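Local coordinates for protein endonuclease 8-like L720 (Acanthamoeba polyphaga mimivirus, PDB 4MB7) that is a viral endonuclease VIII-like protein of the formamidopyrimidine-DNA glycosylase family, with a helical H2TH domain and a bound zinc ion, at residues 139-144 against 149-154. Residues are numbered along the deposited sequence; the frame is centred on the assembly and turned at random.
Sequences YDLSNN and NLFQSH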
# COMPACT_ATOMS: atom_id res chain seq x y z
N TYR A 139 -7.21 -9.43 2.22
CA TYR A 139 -7.93 -8.65 1.21
C TYR A 139 -6.97 -7.92 0.28
O TYR A 139 -7.39 -7.28 -0.68
CB TYR A 139 -8.88 -7.65 1.87
CG TYR A 139 -9.87 -8.28 2.83
CD1 TYR A 139 -10.40 -9.54 2.58
CD2 TYR A 139 -10.28 -7.61 3.97
CE1 TYR A 139 -11.31 -10.11 3.45
CE2 TYR A 139 -11.18 -8.17 4.85
CZ TYR A 139 -11.70 -9.43 4.59
OH TYR A 139 -12.60 -9.99 5.46
N ASP A 140 -5.67 -8.01 0.59
CA ASP A 140 -4.63 -7.37 -0.20
C ASP A 140 -4.33 -8.23 -1.43
O ASP A 140 -3.82 -9.34 -1.30
CB ASP A 140 -3.37 -7.19 0.65
CG ASP A 140 -2.29 -6.36 -0.04
OD1 ASP A 140 -2.19 -6.38 -1.28
OD2 ASP A 140 -1.52 -5.69 0.69
N LEU A 141 -4.64 -7.69 -2.60
CA LEU A 141 -4.48 -8.42 -3.86
C LEU A 141 -3.04 -8.83 -4.16
O LEU A 141 -2.80 -9.77 -4.92
CB LEU A 141 -5.04 -7.61 -5.02
CG LEU A 141 -6.56 -7.42 -5.03
CD1 LEU A 141 -6.96 -6.34 -6.02
CD2 LEU A 141 -7.25 -8.73 -5.38
N SER A 142 -2.07 -8.13 -3.57
CA SER A 142 -0.67 -8.43 -3.81
C SER A 142 -0.05 -9.29 -2.71
O SER A 142 1.09 -9.73 -2.83
CB SER A 142 0.14 -7.14 -3.96
OG SER A 142 0.31 -6.51 -2.71
N ASN A 143 -0.80 -9.52 -1.64
CA ASN A 143 -0.27 -10.24 -0.48
C ASN A 143 -0.39 -11.76 -0.65
O ASN A 143 -1.40 -12.26 -1.14
CB ASN A 143 -1.00 -9.80 0.79
CG ASN A 143 -0.24 -10.15 2.05
OD1 ASN A 143 -0.13 -11.31 2.42
ND2 ASN A 143 0.28 -9.13 2.72
N ASN A 144 0.64 -12.48 -0.22
CA ASN A 144 0.62 -13.94 -0.30
C ASN A 144 -0.44 -14.59 0.59
O ASN A 144 -0.75 -15.77 0.45
CB ASN A 144 2.00 -14.52 0.02
CG ASN A 144 2.97 -14.39 -1.15
OD1 ASN A 144 2.60 -14.58 -2.30
ND2 ASN A 144 4.22 -14.06 -0.84
N ASN A 149 -11.88 -16.39 -1.64
CA ASN A 149 -13.25 -16.57 -1.17
C ASN A 149 -13.68 -15.55 -0.12
O ASN A 149 -14.79 -15.03 -0.17
CB ASN A 149 -13.46 -18.00 -0.65
CG ASN A 149 -13.55 -19.02 -1.77
OD1 ASN A 149 -13.86 -18.68 -2.91
ND2 ASN A 149 -13.29 -20.28 -1.44
N LEU A 150 -12.79 -15.26 0.82
CA LEU A 150 -13.08 -14.29 1.86
C LEU A 150 -13.13 -12.87 1.29
O LEU A 150 -13.93 -12.05 1.73
CB LEU A 150 -12.06 -14.38 2.99
CG LEU A 150 -12.35 -13.52 4.23
CD1 LEU A 150 -13.78 -13.73 4.69
CD2 LEU A 150 -11.38 -13.85 5.35
N PHE A 151 -12.27 -12.60 0.31
CA PHE A 151 -12.25 -11.29 -0.35
C PHE A 151 -13.55 -11.03 -1.09
O PHE A 151 -14.09 -9.93 -1.05
CB PHE A 151 -11.07 -11.19 -1.32
CG PHE A 151 -11.11 -9.97 -2.20
CD1 PHE A 151 -10.68 -8.74 -1.73
CD2 PHE A 151 -11.59 -10.05 -3.50
CE1 PHE A 151 -10.71 -7.62 -2.53
CE2 PHE A 151 -11.63 -8.93 -4.31
CZ PHE A 151 -11.19 -7.71 -3.82
N GLN A 152 -14.05 -12.06 -1.78
CA GLN A 152 -15.28 -11.92 -2.56
C GLN A 152 -16.49 -11.66 -1.66
O GLN A 152 -17.32 -10.82 -1.97
CB GLN A 152 -15.51 -13.17 -3.42
CG GLN A 152 -14.54 -13.30 -4.58
CD GLN A 152 -14.67 -12.19 -5.60
OE1 GLN A 152 -15.72 -11.55 -5.70
NE2 GLN A 152 -13.61 -11.96 -6.37
N SER A 153 -16.57 -12.39 -0.55
CA SER A 153 -17.65 -12.21 0.41
C SER A 153 -17.60 -10.81 1.01
O SER A 153 -18.62 -10.14 1.15
CB SER A 153 -17.56 -13.25 1.52
OG SER A 153 -17.54 -14.57 0.99
N HIS A 154 -16.39 -10.38 1.35
CA HIS A 154 -16.17 -9.07 1.94
C HIS A 154 -16.54 -7.97 0.96
O HIS A 154 -17.18 -6.98 1.32
CB HIS A 154 -14.70 -8.93 2.36
CG HIS A 154 -14.40 -7.67 3.11
ND1 HIS A 154 -13.44 -6.76 2.69
CD2 HIS A 154 -14.92 -7.16 4.25
CE1 HIS A 154 -13.39 -5.75 3.54
NE2 HIS A 154 -14.28 -5.97 4.49
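Tyr139 lays its ring against the ring of His154 in an offset stack, within the H2TH region of this endonuclease VIII-like protein. The loop that follows helix 126-136 is thereby packed on helix 148-161. The two planes are nearly parallel, at 5°, and the centroids lie 4.0 Å apart. The overlap is unequal. Tyr139 CE2 sits over the centre of the imidazole, while His154 ND1 lies toward the rim of the phenol ring, 3.4 Å from CE2. With chi1 at -174°, the imidazole swings out opposite the main-chain nitrogen and reaches the face of the Tyr139 ring. CB of the same histidine adds an off-centre CH-pi contact to that ring. His154 also stacks with Tyr176.

Leu150, one turn earlier on the helix, meets the tyrosine differently. Its CG comes in at the ring edge, near the plane, 3.6 Å from Tyr139 CE1. The phenol is therefore bounded by histidine over a face and by leucine at an edge.

Phe151 packs closer to the loop backbone. Its CD1 is 3.7 Å from Tyr139 O and also approaches Tyr139 CB. Leu141 CD2 lies over one face of the phenylalanine ring, in a looser contact at 4.4 Å from CZ. Leu141 further touches Leu215 and Ile219 of helix 205-230, and Phe151 reaches Cys212 of that helix.

No hydrogen bond joins the two segments. The loop is shaped from within by a type I turn from Asp140 to Asn143 and an Asx turn. Asp140 OD2 is hydrogen-bonded to Gly48 N. Its OD1 accepts two hydrogen bonds from the same face of the carboxylate: Ser142 OG on the syn side and Ser142 N on the anti side, each 2.9 Å from OD1.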